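Local coordinates for uncharacterized protein (Pyrococcus furiosus, PDB 4XLZ) that probably removes an acetyl group from N,N'-diacetylchitobiose as a metal-dependent deacetylase of carbohydrate esterase family 14, at residues 210-215 with 222-227; 85-90 with 215-220; 51-56 with 202-207. One frame throughout, in Å; residues are numbered along the deposited sequence.

From the N terminus, helix 43-57 supplies the first half of contact 3 and helix 81-99 the first half of contact 2; both wait for partners that come well over a hundred residues later. Contact 3 closes when residues 202-207 lead into helix 205-213. Contact 1 then opens at 210-215 on that same helix, and contact 2 closes at 215-220, before 222-227 completes contact 1. Contact 2 therefore crosses both others, while contacts 3 and 1 follow in series. Contacts 1 and 2 share His215 and touch, Arg213 NH2 lying 3.0 Å from Phe219 O. The three contacts together tie helix 205-213 and the loop after it to helices 43-57, 81-99 and 221-240.

Contact 1. Residues 210-215 with 222-227; sequences KAIRAH and DIWETW. With CD (cadmium ion), chain H.
Arg213 lays its side chain, from CG to the guanidinium, over one face of the Trp224 indole, a cation-pi stack that joins two successive helices, 205-213 and 221-240, of the alpha/beta deacetylase fold, close to the short loop between them. The close-packed part is the aliphatic run. CG of Arg213 sits 3.6 Å from the centroid of the six-membered ring of Trp224, only 10° off its normal, a CH-pi contact, and CD rests 3.6 Å from CE2 of Trp224. Bends at chi2 and chi3 (78°) carry the guanidinium on toward the five-membered ring. There the planes diverge by 18° and Arg213 CZ stands 4.2 Å from the ring centroid, so this polar, partly exposed end overlaps the indole less squarely. Arginine suits the place because its methylenes and its flat cation can both use a pi face; its NH2 also makes a salt bridge to Asp221 and a hydrogen bond to Phe219 O, which hold the guanidinium in position.

Deeper in, Ile212 meets the rim of the indole near its plane, CG2 being 3.8 Å from Trp224 CZ3. A branched apolar chain suits this buried place, where it also touches Phe219, Leu231 and Ala45. The buried indole gives its NE1 to Glu228, and Met1 of the second subunit packs on it.

On the solvent side, Glu225 makes no contact with 210-215. It packs on Met1 of the second subunit and binds a cadmium ion, distinct from that at His40, Asp43 and His151, which takes three further ligand atoms from elsewhere; Glu225 OE1 is 2.4 Å and OE2 2.5 Å from the metal.

Contact 2. Residues 85-90 with 215-220; sequences ALIRRR and HRSQFT
Arg88 and Gln218 meet through bent side chains: the arginine, with CG anti to its carbonyl carbon, turns at chi3 (70°), and the glutamine folds back at chi2. The two turns bring guanidinium and amide face to face, their planes 2° apart, with Gln218 CD over the centre of the cation, 3.4 Å from Arg88 CZ. Stacking suits both groups, since each keeps its N-H donors in plane for other partners. Arg88 gives NH1 to Gly70 O and NH2 to Pro41 O, while Gln218 NE2 reaches Gly73 O.

The same NE2 donates to Ser217 OG at 3.0 Å, nearly straight at 162° and close to the amide plane, which fixes the rotation of the amide. Small Ser217 can lie close to the helix: its OG, also bonded to Glu91, is 3.6 Å from Arg88 CG, and its CB meets Ile87 CG2 more loosely at 4.1 Å.

This loop, between helices 205-213 and 221-240, packs on helix 81-99 of the alpha/beta fold, whose central sheet is parallel. Pro41, which receives Arg88 NH2, lies in sequence between the cadmium ligands His40 and Asp43, so Arg88 links helix and loop to the metal-site segment.

A water bridges Arg88 and His215. Arg88 NE donates to it at 2.8 Å, and His215 ND1, with the water in its ring plane at the edge, lies 2.8 Å from the same oxygen.

Contact 3. Residues 51-56 with 202-207; sequences TIKKLS and TDLMEL
Apolar contacts make up the touching surface, and two lysines of helix 43-57 provide one side of it with their methylenes. Lys53 sends CG anti to its backbone N (chi1 178°) and then bends at chi2, which brings its chain across Leu207, whose CD2 meets Lys53 CG and CD; CG is 3.6 Å from Leu207 CD2. The other leucine straddles the pair: Leu204 CD2 comes to 4.1 Å from Lys53 CG, while its CD1 presses closer on Lys54 CG, at 3.5 Å. Long lysines suit this rim of the protein, since their chains pack while the amines reach polar partners.

Those partners form the second group. Lys53 NZ donates to Leu98 O on helix 81-99. Lys54, bent at chi4, donates from NZ to a water at 2.8 Å, which accepts a weaker bond from Asp203 N. An alanine in place of Lys53 would probably leave a gap beside Leu207 CD2 and Leu98 O without this donor.

The turn leading into helix 205-213, with Leu204 at the N-cap position, and the first turn of that helix thus pack on helix 43-57 at the surface of the parallel-sheet alpha/beta fold of the GlcNAc-PI de-N-acetylase family.

Contact 1. Residues 210-215 with 222-227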
loop_
_atom_site.group_PDB
_atom_site.type_symbol
_atom_site.label_atom_id
_atom_site.label_comp_id
_atom_site.label_asym_id
_atom_site.label_seq_id
_atom_site.Cartn_x
_atom_site.Cartn_y
_atom_site.Cartn_z
ATOM N N LYS A 210 -23.577 32.906 7.842
ATOM C CA LYS A 210 -24.392 32.653 6.664
ATOM C C LYS A 210 -23.636 31.738 5.626
ATOM O O LYS A 210 -24.301 30.859 4.992
ATOM C CB LYS A 210 -24.789 34.024 6.046
ATOM C CG LYS A 210 -25.662 33.856 4.816
ATOM C CD LYS A 210 -25.964 35.286 4.136
ATOM C CE LYS A 210 -27.014 35.006 3.050
ATOM N NZ LYS A 210 -27.096 36.295 2.255
ATOM N N ALA A 211 -22.353 32.079 5.469
ATOM C CA ALA A 211 -21.543 31.253 4.534
ATOM C C ALA A 211 -21.413 29.835 5.016
ATOM O O ALA A 211 -21.313 28.866 4.193
ATOM C CB ALA A 211 -20.164 31.950 4.302
ATOM N N ILE A 212 -21.360 29.635 6.330
ATOM C CA ILE A 212 -21.389 28.230 6.846
ATOM C C ILE A 212 -22.703 27.498 6.610
ATOM O O ILE A 212 -22.800 26.383 6.136
ATOM C CB ILE A 212 -20.960 28.222 8.352
ATOM C CG1 ILE A 212 -19.525 28.781 8.406
ATOM C CG2 ILE A 212 -21.145 26.850 8.946
ATOM C CD1 ILE A 212 -19.127 29.122 9.940
ATOM N N ARG A 213 -23.842 28.262 6.910
ATOM C CA ARG A 213 -25.128 27.623 6.769
ATOM C C ARG A 213 -25.527 27.349 5.318
ATOM O O ARG A 213 -26.426 26.517 5.085
ATOM C CB ARG A 213 -26.230 28.538 7.498
ATOM C CG ARG A 213 -26.185 28.389 8.971
ATOM C CD ARG A 213 -27.656 28.392 9.596
ATOM N NE ARG A 213 -28.285 27.119 9.396
ATOM C CZ ARG A 213 -29.434 26.694 9.940
ATOM N NH1 ARG A 213 -30.200 27.539 10.756
ATOM N NH2 ARG A 213 -29.917 25.548 9.618
ATOM N N ALA A 214 -24.805 28.009 4.364
ATOM C CA ALA A 214 -24.997 27.698 2.961
ATOM C C ALA A 214 -24.723 26.179 2.638
ATOM O O ALA A 214 -25.281 25.615 1.669
ATOM C CB ALA A 214 -24.107 28.525 2.095
ATOM N N HIS A 215 -23.895 25.548 3.560
ATOM C CA HIS A 215 -23.712 24.095 3.497
ATOM C C HIS A 215 -24.862 23.410 4.192
ATOM O O HIS A 215 -24.737 22.826 5.316
ATOM C CB HIS A 215 -22.351 23.776 4.191
ATOM C CG HIS A 215 -21.244 24.324 3.387
ATOM N ND1 HIS A 215 -20.544 23.564 2.430
ATOM C CD2 HIS A 215 -20.663 25.536 3.405
ATOM C CE1 HIS A 215 -19.621 24.333 1.896
ATOM N NE2 HIS A 215 -19.636 25.550 2.449
ATOM N N ASP A 222 -31.530 21.285 13.387
ATOM C CA ASP A 222 -31.167 20.535 14.607
ATOM C C ASP A 222 -29.673 20.545 14.986
ATOM O O ASP A 222 -29.255 20.798 16.167
ATOM C CB ASP A 222 -31.642 19.119 14.459
ATOM C CG ASP A 222 -32.555 18.801 15.577
ATOM O OD1 ASP A 222 -33.786 19.233 15.462
ATOM O OD2 ASP A 222 -31.959 18.370 16.634
ATOM N N ILE A 223 -28.847 20.357 13.910
ATOM C CA ILE A 223 -27.407 20.346 14.148
ATOM C C ILE A 223 -26.905 21.729 14.542
ATOM O O ILE A 223 -26.030 21.917 15.352
ATOM C CB ILE A 223 -26.670 19.833 12.827
ATOM C CG1 ILE A 223 -26.963 18.336 12.777
ATOM C CG2 ILE A 223 -25.197 20.220 12.863
ATOM C CD1 ILE A 223 -26.452 17.695 11.429
ATOM N N TRP A 224 -27.578 22.777 13.972
ATOM C CA TRP A 224 -27.178 24.129 14.207
ATOM C C TRP A 224 -27.398 24.552 15.693
ATOM O O TRP A 224 -26.692 25.436 16.159
ATOM C CB TRP A 224 -27.935 25.062 13.207
ATOM C CG TRP A 224 -27.297 26.443 13.122
ATOM C CD1 TRP A 224 -27.842 27.700 13.486
ATOM C CD2 TRP A 224 -26.007 26.760 12.583
ATOM N NE1 TRP A 224 -26.948 28.713 13.224
ATOM C CE2 TRP A 224 -25.809 28.182 12.658
ATOM C CE3 TRP A 224 -24.984 25.938 12.036
ATOM C CZ2 TRP A 224 -24.651 28.823 12.203
ATOM C CZ3 TRP A 224 -23.831 26.571 11.562
ATOM C CH2 TRP A 224 -23.645 27.985 11.689
ATOM N N GLU A 225 -28.378 23.850 16.332
ATOM C CA GLU A 225 -28.524 24.149 17.766
ATOM C C GLU A 225 -27.315 23.848 18.618
ATOM O O GLU A 225 -27.128 24.420 19.684
ATOM C CB GLU A 225 -29.667 23.323 18.324
ATOM C CG GLU A 225 -31.071 23.739 17.707
ATOM C CD GLU A 225 -31.406 25.254 17.986
ATOM O OE1 GLU A 225 -31.341 26.109 17.096
ATOM O OE2 GLU A 225 -31.687 25.486 19.231
ATOM N N THR A 226 -26.412 22.967 18.107
ATOM C CA THR A 226 -25.143 22.778 18.781
ATOM C C THR A 226 -24.036 23.525 18.145
ATOM O O THR A 226 -23.174 24.108 18.759
ATOM C CB THR A 226 -24.792 21.234 18.703
ATOM O OG1 THR A 226 -25.745 20.482 19.505
ATOM C CG2 THR A 226 -23.351 21.025 19.223
ATOM N N TRP A 227 -24.107 23.609 16.793
ATOM C CA TRP A 227 -22.986 24.277 16.116
ATOM C C TRP A 227 -22.861 25.752 16.190
ATOM O O TRP A 227 -21.805 26.379 16.258
ATOM C CB TRP A 227 -22.904 23.829 14.618
ATOM C CG TRP A 227 -22.175 22.460 14.638
ATOM C CD1 TRP A 227 -22.676 21.231 15.105
ATOM C CD2 TRP A 227 -20.808 22.205 14.250
ATOM N NE1 TRP A 227 -21.656 20.241 15.056
ATOM C CE2 TRP A 227 -20.536 20.838 14.548
ATOM C CE3 TRP A 227 -19.800 23.017 13.724
ATOM C CZ2 TRP A 227 -19.280 20.216 14.227
ATOM C CZ3 TRP A 227 -18.549 22.407 13.382
ATOM C CH2 TRP A 227 -18.304 21.040 13.690
HETATM CD CD CD H . -32.047 27.867 18.600
#

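Contact 2. Residues 85-90 with 215-220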
loop_
_atom_site.group_PDB
_atom_site.type_symbol
_atom_site.label_atom_id
_atom_site.label_comp_id
_atom_site.label_asym_id
_atom_site.label_seq_id
_atom_site.Cartn_x
_atom_site.Cartn_y
_atom_site.Cartn_z
ATOM N N ALA A 85 -22.184 14.242 -2.558
ATOM C CA ALA A 85 -21.062 15.002 -3.050
ATOM C C ALA A 85 -21.440 16.071 -4.089
ATOM O O ALA A 85 -20.891 17.169 -4.099
ATOM C CB ALA A 85 -20.024 13.966 -3.696
ATOM N N LEU A 86 -22.448 15.671 -4.936
ATOM C CA LEU A 86 -22.859 16.670 -5.894
ATOM C C LEU A 86 -23.572 17.870 -5.206
ATOM O O LEU A 86 -23.300 19.030 -5.580
ATOM C CB LEU A 86 -23.829 15.939 -6.851
ATOM C CG LEU A 86 -24.465 16.784 -7.927
ATOM C CD1 LEU A 86 -23.414 17.348 -8.853
ATOM C CD2 LEU A 86 -25.498 15.920 -8.675
ATOM N N ILE A 87 -24.384 17.526 -4.188
ATOM C CA ILE A 87 -25.054 18.605 -3.429
ATOM C C ILE A 87 -24.033 19.504 -2.752
ATOM O O ILE A 87 -24.088 20.772 -2.759
ATOM C CB ILE A 87 -25.968 17.992 -2.365
ATOM C CG1 ILE A 87 -27.217 17.360 -3.031
ATOM C CG2 ILE A 87 -26.345 19.013 -1.236
ATOM C CD1 ILE A 87 -27.946 16.386 -2.104
ATOM N N ARG A 88 -22.970 18.903 -2.151
ATOM C CA ARG A 88 -21.969 19.712 -1.497
ATOM C C ARG A 88 -21.095 20.576 -2.356
ATOM O O ARG A 88 -20.589 21.650 -1.908
ATOM C CB ARG A 88 -21.085 18.798 -0.602
ATOM C CG ARG A 88 -21.980 18.181 0.505
ATOM C CD ARG A 88 -21.123 17.345 1.554
ATOM N NE ARG A 88 -20.321 18.250 2.357
ATOM C CZ ARG A 88 -19.600 17.829 3.460
ATOM N NH1 ARG A 88 -19.622 16.498 3.693
ATOM N NH2 ARG A 88 -18.901 18.710 4.192
ATOM N N ARG A 89 -20.903 20.163 -3.670
ATOM C CA ARG A 89 -20.173 21.043 -4.561
ATOM C C ARG A 89 -20.981 22.340 -4.800
ATOM O O ARG A 89 -20.375 23.415 -4.752
ATOM C CB ARG A 89 -19.974 20.262 -5.882
ATOM C CG ARG A 89 -19.221 21.205 -6.788
ATOM C CD ARG A 89 -19.246 20.535 -8.133
ATOM N NE ARG A 89 -18.456 19.300 -7.934
ATOM C CZ ARG A 89 -17.299 19.024 -8.549
ATOM N NH1 ARG A 89 -16.798 19.875 -9.523
ATOM N NH2 ARG A 89 -16.702 17.891 -8.183
ATOM N N ARG A 90 -22.278 22.138 -4.975
ATOM C CA ARG A 90 -23.096 23.376 -5.182
ATOM C C ARG A 90 -23.164 24.255 -3.898
ATOM O O ARG A 90 -23.078 25.476 -3.987
ATOM C CB ARG A 90 -24.496 22.951 -5.551
ATOM C CG ARG A 90 -24.474 22.203 -6.879
ATOM C CD ARG A 90 -25.637 21.281 -7.154
ATOM N NE ARG A 90 -25.564 20.705 -8.536
ATOM C CZ ARG A 90 -26.542 19.984 -9.093
ATOM N NH1 ARG A 90 -27.674 19.728 -8.394
ATOM N NH2 ARG A 90 -26.377 19.496 -10.326
ATOM N N HIS A 215 -23.895 25.548 3.560
ATOM C CA HIS A 215 -23.712 24.095 3.497
ATOM C C HIS A 215 -24.862 23.410 4.192
ATOM O O HIS A 215 -24.737 22.826 5.316
ATOM C CB HIS A 215 -22.351 23.776 4.191
ATOM C CG HIS A 215 -21.244 24.324 3.387
ATOM N ND1 HIS A 215 -20.544 23.564 2.430
ATOM C CD2 HIS A 215 -20.663 25.536 3.405
ATOM C CE1 HIS A 215 -19.621 24.333 1.896
ATOM N NE2 HIS A 215 -19.636 25.550 2.449
ATOM N N ARG A 216 -26.036 23.560 3.570
ATOM C CA ARG A 216 -27.287 23.127 4.208
ATOM C C ARG A 216 -27.308 21.670 4.604
ATOM O O ARG A 216 -27.876 21.255 5.607
ATOM C CB ARG A 216 -28.474 23.392 3.296
ATOM C CG ARG A 216 -28.661 24.865 3.023
ATOM C CD ARG A 216 -29.793 25.082 2.040
ATOM N NE ARG A 216 -29.610 26.349 1.330
ATOM C CZ ARG A 216 -30.514 27.346 1.347
ATOM N NH1 ARG A 216 -30.288 28.480 0.675
ATOM N NH2 ARG A 216 -31.649 27.197 2.051
ATOM N N SER A 217 -26.693 20.785 3.752
ATOM C CA SER A 217 -26.743 19.364 4.026
ATOM C C SER A 217 -26.011 18.993 5.323
ATOM O O SER A 217 -26.298 17.918 5.917
ATOM C CB SER A 217 -26.011 18.624 2.825
ATOM O OG SER A 217 -24.649 18.994 2.805
ATOM N N GLN A 218 -25.102 19.861 5.708
ATOM C CA GLN A 218 -24.357 19.584 6.936
ATOM C C GLN A 218 -25.025 20.208 8.171
ATOM O O GLN A 218 -24.730 19.818 9.279
ATOM C CB GLN A 218 -22.892 20.048 6.850
ATOM C CG GLN A 218 -22.190 19.370 5.563
ATOM C CD GLN A 218 -22.286 17.948 5.565
ATOM O OE1 GLN A 218 -21.788 17.343 6.535
ATOM N NE2 GLN A 218 -23.047 17.326 4.703
ATOM N N PHE A 219 -25.652 21.306 7.910
ATOM C CA PHE A 219 -26.127 22.220 9.106
ATOM C C PHE A 219 -27.614 22.317 8.992
ATOM O O PHE A 219 -28.123 23.396 8.546
ATOM C CB PHE A 219 -25.403 23.563 9.014
ATOM C CG PHE A 219 -23.913 23.396 9.288
ATOM C CD1 PHE A 219 -23.513 22.974 10.583
ATOM C CD2 PHE A 219 -23.000 23.539 8.258
ATOM C CE1 PHE A 219 -22.162 22.714 10.853
ATOM C CE2 PHE A 219 -21.592 23.339 8.529
ATOM C CZ PHE A 219 -21.174 22.860 9.778
ATOM N N THR A 220 -28.281 21.248 9.324
ATOM C CA THR A 220 -29.701 21.315 9.509
ATOM C C THR A 220 -29.956 22.160 10.736
ATOM O O THR A 220 -29.093 22.440 11.504
ATOM C CB THR A 220 -30.275 19.916 9.813
ATOM O OG1 THR A 220 -29.644 19.374 11.016
ATOM C CG2 THR A 220 -30.078 18.909 8.624
HETATM O O HOH W 1 -21.245 20.898 2.222
#

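Contact 3. Residues 51-56 with 202-207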
loop_
_atom_site.group_PDB
_atom_site.type_symbol
_atom_site.label_atom_id
_atom_site.label_comp_id
_atom_site.label_asym_id
_atom_site.label_seq_id
_atom_site.Cartn_x
_atom_site.Cartn_y
_atom_site.Cartn_z
ATOM N N THR A 51 -11.819 35.911 7.688
ATOM C CA THR A 51 -10.643 36.338 7.087
ATOM C C THR A 51 -10.620 36.229 5.548
ATOM O O THR A 51 -10.062 37.077 4.929
ATOM C CB THR A 51 -9.428 35.535 7.712
ATOM O OG1 THR A 51 -9.416 35.722 9.133
ATOM C CG2 THR A 51 -8.089 35.905 7.129
ATOM N N ILE A 52 -11.238 35.173 5.033
ATOM C CA ILE A 52 -11.337 35.053 3.585
ATOM C C ILE A 52 -12.153 36.292 3.030
ATOM O O ILE A 52 -11.727 36.829 2.020
ATOM C CB ILE A 52 -12.097 33.743 3.222
ATOM C CG1 ILE A 52 -11.110 32.552 3.462
ATOM C CG2 ILE A 52 -12.492 33.747 1.800
ATOM C CD1 ILE A 52 -11.862 31.225 3.516
ATOM N N LYS A 53 -13.226 36.641 3.733
ATOM C CA LYS A 53 -13.971 37.866 3.226
ATOM C C LYS A 53 -13.135 39.121 3.389
ATOM O O LYS A 53 -13.090 39.905 2.436
ATOM C CB LYS A 53 -15.249 37.938 4.015
ATOM C CG LYS A 53 -16.128 39.298 3.578
ATOM C CD LYS A 53 -16.670 39.106 2.172
ATOM C CE LYS A 53 -17.600 40.318 1.539
ATOM N NZ LYS A 53 -18.016 39.533 0.197
ATOM N N LYS A 54 -12.339 39.306 4.460
ATOM C CA LYS A 54 -11.452 40.466 4.578
ATOM C C LYS A 54 -10.482 40.495 3.495
ATOM O O LYS A 54 -10.136 41.513 2.849
ATOM C CB LYS A 54 -10.732 40.495 5.906
ATOM C CG LYS A 54 -11.652 40.900 7.071
ATOM C CD LYS A 54 -10.724 41.134 8.353
ATOM C CE LYS A 54 -11.181 42.199 9.473
ATOM N NZ LYS A 54 -12.666 42.426 9.504
ATOM N N LEU A 55 -9.894 39.309 3.240
ATOM C CA LEU A 55 -8.891 39.288 2.185
ATOM C C LEU A 55 -9.512 39.597 0.822
ATOM O O LEU A 55 -8.946 40.434 0.051
ATOM C CB LEU A 55 -8.256 37.806 2.130
ATOM C CG LEU A 55 -7.218 37.512 3.234
ATOM C CD1 LEU A 55 -7.021 35.950 3.277
ATOM C CD2 LEU A 55 -5.880 38.190 3.211
ATOM N N SER A 56 -10.633 38.983 0.449
ATOM C CA SER A 56 -11.249 39.229 -0.867
ATOM C C SER A 56 -11.567 40.765 -0.990
ATOM O O SER A 56 -11.353 41.312 -2.043
ATOM C CB SER A 56 -12.602 38.502 -0.941
ATOM O OG SER A 56 -12.257 37.184 -1.138
ATOM N N THR A 202 -15.285 40.510 14.275
ATOM C CA THR A 202 -16.536 40.870 15.016
ATOM C C THR A 202 -17.608 41.371 14.037
ATOM O O THR A 202 -18.785 40.927 14.052
ATOM C CB THR A 202 -16.180 41.895 16.056
ATOM O OG1 THR A 202 -15.346 41.310 17.031
ATOM C CG2 THR A 202 -17.532 42.274 16.777
ATOM N N ASP A 203 -17.238 42.245 13.131
ATOM C CA ASP A 203 -18.334 42.785 12.259
ATOM C C ASP A 203 -18.708 41.914 11.064
ATOM O O ASP A 203 -19.672 42.191 10.338
ATOM C CB ASP A 203 -17.885 44.154 11.720
ATOM C CG ASP A 203 -17.855 45.228 12.850
ATOM O OD1 ASP A 203 -18.569 45.052 13.916
ATOM O OD2 ASP A 203 -17.072 46.177 12.634
ATOM N N LEU A 204 -17.938 40.818 10.854
ATOM C CA LEU A 204 -18.266 39.850 9.808
ATOM C C LEU A 204 -18.786 38.555 10.319
ATOM O O LEU A 204 -18.998 37.627 9.539
ATOM C CB LEU A 204 -16.934 39.545 9.049
ATOM C CG LEU A 204 -16.465 40.732 8.222
ATOM C CD1 LEU A 204 -15.077 40.431 7.622
ATOM C CD2 LEU A 204 -17.485 41.018 7.095
HETATM N N MSE A 205 -19.142 38.459 11.607
HETATM C CA MSE A 205 -19.588 37.219 12.137
HETATM C C MSE A 205 -20.862 36.754 11.468
HETATM O O MSE A 205 -21.070 35.544 11.175
HETATM C CB MSE A 205 -19.750 37.347 13.681
HETATM C CG MSE A 205 -20.186 36.064 14.321
HETATM SE SE MSE A 205 -18.843 34.633 14.132
HETATM C CE MSE A 205 -19.445 33.581 15.710
ATOM N N GLU A 206 -21.887 37.629 11.299
ATOM C CA GLU A 206 -23.079 37.105 10.744
ATOM C C GLU A 206 -22.909 36.632 9.269
ATOM O O GLU A 206 -23.548 35.683 8.914
ATOM C CB GLU A 206 -24.172 38.281 10.779
ATOM C CG GLU A 206 -24.611 38.582 12.299
ATOM C CD GLU A 206 -25.175 37.342 13.096
ATOM O OE1 GLU A 206 -24.587 37.113 14.125
ATOM O OE2 GLU A 206 -26.125 36.595 12.667
ATOM N N LEU A 207 -22.073 37.327 8.514
ATOM C CA LEU A 207 -21.741 36.879 7.122
ATOM C C LEU A 207 -21.033 35.469 7.220
ATOM O O LEU A 207 -21.421 34.587 6.415
ATOM C CB LEU A 207 -20.871 37.894 6.447
ATOM C CG LEU A 207 -20.477 37.430 5.000
ATOM C CD1 LEU A 207 -21.751 37.099 4.146
ATOM C CD2 LEU A 207 -19.510 38.423 4.317
HETATM O O HOH W 2 -14.814 42.630 11.279
#